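Side-chain contacts in alcohol dehydrogenase IV (PDB 3IV7), which probably reduces maleylacetate using a nicotinamide cofactor, as a member of the iron-containing alcohol dehydrogenase family: residues A104-I107 with A108-T111; L202-G205 with L206-V210; S215-G218 with R219-L223; E293-Q296 with R297-S301. One frame throughout, in Å; residues are numbered along the deposited sequence.

In the fold
Along the chain the four contacts come in series, each within a single helix. Contact 1 ends helix 98-111, which joins strands 91-96 and 115-119 of the parallel sheet. Contacts 2, 3 and 4 sit on helices 189-211, 216-236 and 291-301 of the helical C-terminal part, and the centre of contact 1 is about 30 to 38 Å from theirs. Contacts 2 and 3, with centres about 7 Å apart, are tied by salt bridges from Lys208 to Glu217 and Glu221. Contact 4, its centre about 11 Å from that of contact 2, meets it through Leu298 and Ser301 against Pro207. Contact 2 thus lies in touch with both other helices, whereas contact 1 belongs to the sheet-bearing part of this two-part fold.

Contact 1 (A104-I107 with A108-T111); sequences AKAI and AMTT
Thr111 turns its hydroxyl back onto the carbonyl of Ile107, one turn earlier, and OG1 lies 2.7 Å from Ile107 O. Chi1 of 63° sets OG1 between the backbone N and the carbonyl carbon, from where it reaches the oxygen from above the carbonyl plane, 52° out of it. Thr111 N donates to the same oxygen, 3.1 Å from Ile107 O, so two firm bonds grip one acceptor. Thr110 adds weak bonds from N and OG1. Upstream, Ala108 N bonds to Ala104 O, and Met109 N bonds to Lys105 O at 3.0 Å.

Apolar contacts are sparser. CG2 of Ile107 lies 4.0 Å from Thr111 CG2, the two side chains crossing at a slant. SE of Met109, a selenomethionine, passes beside Ala106, 3.8 Å from Ala106 CA, before the bend at chi3 takes CE away. Ile107 packs on helix 74-86 and strand 40-43, and Lys105 NZ bonds to Ser125, Thr128 and Val130.

This is the C-terminal turn of the helix in a beta-alpha-beta unit. The doubled grip on Ile107 O, with Thr111 OG1 also bonded to Leu113 N, implies that a threonine hydroxyl fastens the helix end as the chain leaves for strand 115-119.

Contact 2 (L202-G205 with L206-V210); sequences LNQG and LPKIV
Leu206 N bonds to Leu202 O at 3.0 Å, and Ile209 N to Gly205 O at 3.1 Å, the ordinary helical spacing of four. Between them the pattern breaks: Pro207 has no N-H to offer Asn203 O, and its ring carbon CD comes to 3.0 Å from that oxygen instead. Lys208 N turns to Gly205 O in a weak bond bent to 121°, which leaves Gly205 O receiving both Lys208 N and Ile209 N.

This is the proline kink of a long helix, here close to the C-terminal end of helix 189-211 in the helical C-terminal part of the enzyme. The ring of Pro207 packs on Leu298 and Ser301 of helix 291-301.

Leu202 and Leu206 run side by side, pointing the same way, and their CD2 methyls meet at 4.2 Å. CG of Leu206 also hangs over its own backbone acceptor, 3.2 Å from Leu202 O. Leu202 packs on Leu175 of helix 164-181, while Leu206 turns to Ala222 of helix 216-236.

Lys208 has CG anti to the carbonyl carbon (chi1 -69°) and is extended from there on, which lays its aliphatic chain along the carbonyl of Gln204, with CE 3.4 Å from Gln204 O. The bent side chain of Gln204 crosses it, and Gln204 OE1 stays 3.9 Å from Lys208 NZ. The ammonium goes instead to two carboxylates of the next helix, those of Glu217 and Glu221. Ile209 curls its CG1 branch toward Gly205, to 3.5 Å from Gly205 O, and packs against Arg219 and Ala222.

Contact 3 (S215-G218 with R219-L223); sequences SIEG and RDEAL
Glu217 with CG anti to the backbone N (chi1 -174°) and Glu221 with CG anti to the carbonyl carbon (chi1 -83°) converge from successive turns, so that both extended side chains run alongside each other in one direction. Their carboxylate planes stand 80° apart, and Glu217 OE2 lies 4.0 Å from Glu221 OE2. Lys208 of helix 189-211 bridges both acids, which probably offsets the repulsion of the like charges.

The setting is the first turns of helix 216-236, opened by Ser215 as N-cap. Its OG takes the N-H of Gly218 at 2.9 Å in a nearly straight bond, satisfying an amide that has no helical carbonyl ahead of it. The main-chain bonds then run regularly, from Arg219 N to Ser215 O through Ala222 N to Gly218 O.

Ile216 and Asp220 also lie side by side. The methyl CG2 of Ile216 rests 3.3 Å from Asp220 OD2, while OD1 of the acid bonds to Ser156. Ser5 of the second subunit packs on both residues, which places this edge of the turn at the dimer contact.

Arg219 bends away at chi2, and its guanidinium is held by Pro213 O, Leu162 O, Ser167 and Tyr122. Nearer the backbone, its CG passes 3.1 Å from Ser215 O, the carbonyl that already receives Arg219 N.

Contact 4 (E293-Q296 with R297-S301); sequences EGLQ and RLRLS
Glu293 and Arg297 lie side by side one turn apart, both pointing the same way, with the carboxylate 33° from the guanidinium plane. The acid sits over a face of the guanidinium, toward its rim: Glu293 OE2 is 3.5 Å from Arg297 NH2 and well out of the plane. No N-H points at it, so this salt bridge rests on charge alone, and OE2 takes its hydrogen bond from Asp289 N. Chi1 of 76° puts CG of Glu293 between the backbone N and the carbonyl carbon, and the chain runs extended beyond it.

Gln296 and Arg299 meet differently, edge on. OE1 of the amide lies at the edge of the Arg299 guanidinium, in its plane, and accepts from NH1 at 2.8 Å. The amide and guanidinium planes are 27° apart. A water accepts from both Gln296 NE2 and Arg299 NH1, each at 3.0 Å, closing a small ring of bonds, while NH2 of Arg299 goes to Pro305 O. This grip from several partners fixes the rotation of the guanidinium. Nearer the backbone, the aliphatic part of Arg299 crosses Leu295, with Leu295 CG 4.0 Å from Arg299 CD.

Ser301 OG closes on Leu298 O at 2.8 Å. With Arg297 exposed on one side and Leu295 and Leu298 buried against helices 256-271, 164-181 and 189-211 on the other, the segment is an amphipathic helix of the all-helical C-terminal half of this dehydrogenase family.

Contact 1 (A104-I107 with A108-T111)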
loop_
_atom_site.group_PDB
_atom_site.type_symbol
_atom_site.label_atom_id
_atom_site.label_comp_id
_atom_site.label_asym_id
_atom_site.label_seq_id
_atom_site.Cartn_x
_atom_site.Cartn_y
_atom_site.Cartn_z
ATOM N N ALA A 104 -13.288 20.089 -3.209
ATOM C CA ALA A 104 -12.018 20.115 -3.929
ATOM C C ALA A 104 -12.065 19.045 -5.007
ATOM O O ALA A 104 -11.687 19.286 -6.143
ATOM C CB ALA A 104 -10.823 19.896 -2.959
ATOM N N LYS A 105 -12.612 17.886 -4.665
ATOM C CA LYS A 105 -12.737 16.802 -5.618
ATOM C C LYS A 105 -13.650 17.217 -6.773
ATOM O O LYS A 105 -13.356 16.950 -7.928
ATOM C CB LYS A 105 -13.295 15.547 -4.931
ATOM C CG LYS A 105 -12.292 14.791 -4.027
ATOM C CD LYS A 105 -12.980 13.572 -3.405
ATOM C CE LYS A 105 -11.967 12.552 -2.894
ATOM N NZ LYS A 105 -12.629 11.401 -2.259
ATOM N N ALA A 106 -14.784 17.827 -6.452
ATOM C CA ALA A 106 -15.709 18.250 -7.489
ATOM C C ALA A 106 -15.007 19.193 -8.489
ATOM O O ALA A 106 -15.210 19.080 -9.708
ATOM C CB ALA A 106 -16.952 18.885 -6.897
ATOM N N ILE A 107 -14.142 20.066 -7.986
ATOM C CA ILE A 107 -13.386 20.990 -8.854
ATOM C C ILE A 107 -12.409 20.235 -9.740
ATOM O O ILE A 107 -12.301 20.514 -10.925
ATOM C CB ILE A 107 -12.597 22.050 -8.054
ATOM C CG1 ILE A 107 -13.542 22.921 -7.227
ATOM C CG2 ILE A 107 -11.810 22.975 -9.044
ATOM C CD1 ILE A 107 -12.816 23.835 -6.185
ATOM N N ALA A 108 -11.686 19.274 -9.155
ATOM C CA ALA A 108 -10.728 18.467 -9.920
ATOM C C ALA A 108 -11.400 17.638 -11.033
ATOM O O ALA A 108 -10.784 17.349 -12.054
ATOM C CB ALA A 108 -9.961 17.566 -8.987
HETATM N N MSE A 109 -12.656 17.259 -10.837
HETATM C CA MSE A 109 -13.375 16.459 -11.847
HETATM C C MSE A 109 -13.361 17.105 -13.200
HETATM O O MSE A 109 -13.246 16.415 -14.217
HETATM C CB MSE A 109 -14.826 16.241 -11.441
HETATM C CG MSE A 109 -15.017 15.356 -10.246
HETATM SE SE MSE A 109 -16.905 15.353 -9.668
HETATM C CE MSE A 109 -17.663 14.428 -11.161
ATOM N N THR A 110 -13.551 18.422 -13.234
ATOM C CA THR A 110 -13.634 19.145 -14.494
ATOM C C THR A 110 -12.356 19.891 -14.903
ATOM O O THR A 110 -12.154 20.129 -16.067
ATOM C CB THR A 110 -14.776 20.126 -14.480
ATOM O OG1 THR A 110 -14.580 21.075 -13.424
ATOM C CG2 THR A 110 -16.103 19.384 -14.248
ATOM N N THR A 111 -11.533 20.282 -13.936
ATOM C CA THR A 111 -10.329 21.083 -14.202
ATOM C C THR A 111 -9.045 20.256 -14.234
ATOM O O THR A 111 -8.027 20.718 -14.725
ATOM C CB THR A 111 -10.130 22.142 -13.096
ATOM O OG1 THR A 111 -9.907 21.485 -11.850
ATOM C CG2 THR A 111 -11.353 23.063 -12.985
#

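Contact 2 (L202-G205 with L206-V210)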
loop_
_atom_site.group_PDB
_atom_site.type_symbol
_atom_site.label_atom_id
_atom_site.label_comp_id
_atom_site.label_asym_id
_atom_site.label_seq_id
_atom_site.Cartn_x
_atom_site.Cartn_y
_atom_site.Cartn_z
ATOM N N LEU A 202 -7.166 2.391 14.788
ATOM C CA LEU A 202 -8.369 3.030 15.290
ATOM C C LEU A 202 -8.815 2.483 16.635
ATOM O O LEU A 202 -9.259 3.234 17.506
ATOM C CB LEU A 202 -9.492 2.956 14.275
ATOM C CG LEU A 202 -9.288 3.914 13.114
ATOM C CD1 LEU A 202 -10.007 3.453 11.866
ATOM C CD2 LEU A 202 -9.679 5.356 13.510
ATOM N N ASN A 203 -8.669 1.180 16.816
ATOM C CA ASN A 203 -9.045 0.524 18.075
ATOM C C ASN A 203 -8.166 0.990 19.230
ATOM O O ASN A 203 -8.621 1.138 20.368
ATOM C CB ASN A 203 -8.936 -0.992 17.906
ATOM C CG ASN A 203 -9.393 -1.713 19.067
ATOM O OD1 ASN A 203 -10.574 -1.617 19.449
ATOM N ND2 ASN A 203 -8.482 -2.481 19.691
ATOM N N GLN A 204 -6.918 1.265 18.917
ATOM C CA GLN A 204 -5.955 1.779 19.892
ATOM C C GLN A 204 -6.197 3.261 20.155
ATOM O O GLN A 204 -6.236 3.697 21.304
ATOM C CB GLN A 204 -4.516 1.587 19.356
ATOM C CG GLN A 204 -4.009 0.152 19.410
ATOM C CD GLN A 204 -3.739 -0.319 20.833
ATOM O OE1 GLN A 204 -3.083 0.381 21.637
ATOM N NE2 GLN A 204 -4.245 -1.499 21.161
ATOM N N GLY A 205 -6.439 4.009 19.073
ATOM C CA GLY A 205 -6.527 5.478 19.131
ATOM C C GLY A 205 -7.794 6.077 19.725
ATOM O O GLY A 205 -7.723 6.981 20.572
ATOM N N LEU A 206 -8.953 5.564 19.315
ATOM C CA LEU A 206 -10.206 6.154 19.713
ATOM C C LEU A 206 -10.417 6.170 21.229
ATOM O O LEU A 206 -10.829 7.185 21.766
ATOM C CB LEU A 206 -11.404 5.506 18.963
ATOM C CG LEU A 206 -11.342 5.633 17.412
ATOM C CD1 LEU A 206 -12.510 4.922 16.743
ATOM C CD2 LEU A 206 -11.265 7.099 16.938
ATOM N N PRO A 207 -10.077 5.070 21.935
ATOM C CA PRO A 207 -10.279 5.142 23.373
ATOM C C PRO A 207 -9.339 6.155 24.061
ATOM O O PRO A 207 -9.671 6.659 25.135
ATOM C CB PRO A 207 -9.946 3.719 23.857
ATOM C CG PRO A 207 -10.115 2.846 22.635
ATOM C CD PRO A 207 -9.797 3.695 21.472
ATOM N N LYS A 208 -8.138 6.361 23.490
ATOM C CA LYS A 208 -7.176 7.290 24.054
ATOM C C LYS A 208 -7.680 8.751 23.881
ATOM O O LYS A 208 -7.430 9.592 24.722
ATOM C CB LYS A 208 -5.817 7.110 23.397
ATOM C CG LYS A 208 -5.114 5.795 23.744
ATOM C CD LYS A 208 -3.791 5.687 23.005
ATOM C CE LYS A 208 -3.277 4.242 22.960
ATOM N NZ LYS A 208 -2.089 4.159 22.171
ATOM N N ILE A 209 -8.417 9.002 22.799
ATOM C CA ILE A 209 -9.035 10.310 22.538
ATOM C C ILE A 209 -10.181 10.582 23.526
ATOM O O ILE A 209 -10.347 11.717 24.001
ATOM C CB ILE A 209 -9.555 10.415 21.074
ATOM C CG1 ILE A 209 -8.363 10.434 20.100
ATOM C CG2 ILE A 209 -10.464 11.682 20.889
ATOM C CD1 ILE A 209 -8.685 10.091 18.722
ATOM N N VAL A 210 -10.942 9.542 23.866
ATOM C CA VAL A 210 -12.051 9.688 24.854
ATOM C C VAL A 210 -11.475 9.906 26.244
ATOM O O VAL A 210 -11.938 10.749 26.980
ATOM C CB VAL A 210 -12.975 8.447 24.858
ATOM C CG1 VAL A 210 -13.968 8.525 26.022
ATOM C CG2 VAL A 210 -13.702 8.310 23.472
#

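Contact 3 (S215-G218 with R219-L223)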
loop_
_atom_site.group_PDB
_atom_site.type_symbol
_atom_site.label_atom_id
_atom_site.label_comp_id
_atom_site.label_asym_id
_atom_site.label_seq_id
_atom_site.Cartn_x
_atom_site.Cartn_y
_atom_site.Cartn_z
ATOM N N SER A 215 -4.841 13.831 23.448
ATOM C CA SER A 215 -3.774 12.797 23.384
ATOM C C SER A 215 -3.124 12.823 22.001
ATOM O O SER A 215 -3.783 12.542 20.976
ATOM C CB SER A 215 -4.348 11.428 23.626
ATOM O OG SER A 215 -3.376 10.420 23.357
ATOM N N ILE A 216 -1.866 13.228 21.936
ATOM C CA ILE A 216 -1.176 13.242 20.643
ATOM C C ILE A 216 -1.079 11.789 20.144
ATOM O O ILE A 216 -1.403 11.500 18.994
ATOM C CB ILE A 216 0.231 13.924 20.708
ATOM C CG1 ILE A 216 0.061 15.422 21.043
ATOM C CG2 ILE A 216 0.999 13.734 19.296
ATOM C CD1 ILE A 216 1.376 16.174 21.259
ATOM N N GLU A 217 -0.728 10.871 21.037
ATOM C CA GLU A 217 -0.628 9.459 20.647
ATOM C C GLU A 217 -1.949 8.967 20.033
ATOM O O GLU A 217 -1.969 8.436 18.918
ATOM C CB GLU A 217 -0.251 8.595 21.845
ATOM C CG GLU A 217 0.015 7.130 21.470
ATOM C CD GLU A 217 0.416 6.299 22.676
ATOM O OE1 GLU A 217 0.936 6.865 23.619
ATOM O OE2 GLU A 217 0.184 5.087 22.672
ATOM N N GLY A 218 -3.058 9.217 20.718
ATOM C CA GLY A 218 -4.371 8.761 20.232
ATOM C C GLY A 218 -4.819 9.447 18.971
ATOM O O GLY A 218 -5.341 8.797 18.029
ATOM N N ARG A 219 -4.625 10.759 18.917
ATOM C CA ARG A 219 -4.989 11.509 17.734
ATOM C C ARG A 219 -4.180 11.090 16.496
ATOM O O ARG A 219 -4.708 11.095 15.358
ATOM C CB ARG A 219 -4.854 12.988 17.981
ATOM C CG ARG A 219 -5.882 13.563 18.997
ATOM C CD ARG A 219 -7.239 13.557 18.457
ATOM N NE ARG A 219 -8.168 14.308 19.279
ATOM C CZ ARG A 219 -9.456 14.482 18.996
ATOM N NH1 ARG A 219 -10.008 13.927 17.894
ATOM N NH2 ARG A 219 -10.223 15.190 19.836
ATOM N N ASP A 220 -2.919 10.759 16.695
ATOM C CA ASP A 220 -2.078 10.310 15.575
ATOM C C ASP A 220 -2.547 8.943 15.116
ATOM O O ASP A 220 -2.728 8.721 13.930
ATOM C CB ASP A 220 -0.591 10.243 15.969
ATOM C CG ASP A 220 0.083 11.618 15.997
ATOM O OD1 ASP A 220 -0.373 12.524 15.272
ATOM O OD2 ASP A 220 1.126 11.738 16.666
ATOM N N GLU A 221 -2.812 8.047 16.073
ATOM C CA GLU A 221 -3.291 6.699 15.733
ATOM C C GLU A 221 -4.583 6.732 14.944
ATOM O O GLU A 221 -4.730 6.006 13.962
ATOM C CB GLU A 221 -3.445 5.839 16.999
ATOM C CG GLU A 221 -2.147 5.233 17.427
ATOM C CD GLU A 221 -2.161 4.612 18.800
ATOM O OE1 GLU A 221 -3.091 4.871 19.610
ATOM O OE2 GLU A 221 -1.183 3.897 19.091
ATOM N N ALA A 222 -5.529 7.559 15.379
ATOM C CA ALA A 222 -6.806 7.662 14.706
ATOM C C ALA A 222 -6.632 8.166 13.275
ATOM O O ALA A 222 -7.265 7.664 12.348
ATOM C CB ALA A 222 -7.774 8.608 15.502
ATOM N N LEU A 223 -5.808 9.203 13.109
ATOM C CA LEU A 223 -5.616 9.815 11.811
ATOM C C LEU A 223 -4.902 8.812 10.878
ATOM O O LEU A 223 -5.284 8.632 9.711
ATOM C CB LEU A 223 -4.787 11.111 11.983
ATOM C CG LEU A 223 -5.054 12.314 11.119
ATOM C CD1 LEU A 223 -6.565 12.656 10.947
ATOM C CD2 LEU A 223 -4.296 13.504 11.701
#

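Contact 4 (E293-Q296 with R297-S301)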
loop_
_atom_site.group_PDB
_atom_site.type_symbol
_atom_site.label_atom_id
_atom_site.label_comp_id
_atom_site.label_asym_id
_atom_site.label_seq_id
_atom_site.Cartn_x
_atom_site.Cartn_y
_atom_site.Cartn_z
ATOM N N GLU A 293 -16.909 -9.071 19.391
ATOM C CA GLU A 293 -16.632 -8.687 20.772
ATOM C C GLU A 293 -15.583 -7.566 20.779
ATOM O O GLU A 293 -15.641 -6.676 21.591
ATOM C CB GLU A 293 -16.217 -9.882 21.655
ATOM C CG GLU A 293 -14.819 -10.388 21.473
ATOM C CD GLU A 293 -14.543 -11.686 22.295
ATOM O OE1 GLU A 293 -15.413 -12.590 22.293
ATOM O OE2 GLU A 293 -13.455 -11.791 22.922
ATOM N N GLY A 294 -14.655 -7.601 19.841
ATOM C CA GLY A 294 -13.695 -6.531 19.711
ATOM C C GLY A 294 -14.404 -5.221 19.396
ATOM O O GLY A 294 -14.152 -4.210 20.039
ATOM N N LEU A 295 -15.283 -5.236 18.395
ATOM C CA LEU A 295 -16.019 -4.039 18.038
ATOM C C LEU A 295 -16.889 -3.564 19.216
ATOM O O LEU A 295 -16.931 -2.381 19.503
ATOM C CB LEU A 295 -16.881 -4.250 16.788
ATOM C CG LEU A 295 -17.708 -3.017 16.341
ATOM C CD1 LEU A 295 -16.772 -1.790 16.111
ATOM C CD2 LEU A 295 -18.475 -3.348 15.079
ATOM N N GLN A 296 -17.564 -4.500 19.893
ATOM C CA GLN A 296 -18.455 -4.149 21.007
ATOM C C GLN A 296 -17.692 -3.542 22.196
ATOM O O GLN A 296 -18.156 -2.574 22.797
ATOM C CB GLN A 296 -19.287 -5.354 21.448
ATOM C CG GLN A 296 -20.346 -5.803 20.442
ATOM C CD GLN A 296 -21.407 -4.740 20.152
ATOM O OE1 GLN A 296 -21.249 -3.922 19.242
ATOM N NE2 GLN A 296 -22.538 -4.818 20.861
ATOM N N ARG A 297 -16.514 -4.091 22.507
ATOM C CA ARG A 297 -15.665 -3.526 23.549
ATOM C C ARG A 297 -15.202 -2.135 23.197
ATOM O O ARG A 297 -15.098 -1.280 24.072
ATOM C CB ARG A 297 -14.448 -4.399 23.793
ATOM C CG ARG A 297 -14.770 -5.656 24.476
ATOM C CD ARG A 297 -13.576 -6.548 24.632
ATOM N NE ARG A 297 -13.963 -7.849 25.194
ATOM C CZ ARG A 297 -13.122 -8.845 25.451
ATOM N NH1 ARG A 297 -11.821 -8.705 25.221
ATOM N NH2 ARG A 297 -13.584 -9.983 25.958
ATOM N N LEU A 298 -14.857 -1.913 21.934
ATOM C CA LEU A 298 -14.472 -0.593 21.505
ATOM C C LEU A 298 -15.634 0.355 21.678
ATOM O O LEU A 298 -15.488 1.446 22.291
ATOM C CB LEU A 298 -14.006 -0.594 20.063
ATOM C CG LEU A 298 -13.749 0.778 19.448
ATOM C CD1 LEU A 298 -12.648 1.548 20.206
ATOM C CD2 LEU A 298 -13.373 0.579 17.990
ATOM N N ARG A 299 -16.797 -0.049 21.181
ATOM C CA ARG A 299 -17.990 0.803 21.245
ATOM C C ARG A 299 -18.355 1.193 22.664
ATOM O O ARG A 299 -18.637 2.370 22.944
ATOM C CB ARG A 299 -19.171 0.135 20.556
ATOM C CG ARG A 299 -18.997 0.052 19.026
ATOM C CD ARG A 299 -20.145 -0.614 18.377
ATOM N NE ARG A 299 -21.344 0.192 18.495
ATOM C CZ ARG A 299 -22.519 -0.232 18.955
ATOM N NH1 ARG A 299 -22.706 -1.496 19.346
ATOM N NH2 ARG A 299 -23.533 0.615 19.003
ATOM N N LEU A 300 -18.335 0.232 23.574
ATOM C CA LEU A 300 -18.592 0.548 24.972
ATOM C C LEU A 300 -17.525 1.521 25.508
ATOM O O LEU A 300 -17.840 2.490 26.160
ATOM C CB LEU A 300 -18.602 -0.726 25.810
ATOM C CG LEU A 300 -19.094 -0.536 27.237
ATOM C CD1 LEU A 300 -20.450 0.115 27.208
ATOM C CD2 LEU A 300 -19.158 -1.883 27.979
ATOM N N SER A 301 -16.258 1.298 25.159
ATOM C CA SER A 301 -15.191 2.145 25.698
ATOM C C SER A 301 -15.215 3.579 25.155
ATOM O O SER A 301 -14.660 4.469 25.769
ATOM C CB SER A 301 -13.818 1.511 25.488
ATOM O OG SER A 301 -13.366 1.710 24.163
HETATM O O HOH W 1 -24.593 -2.694 21.415
#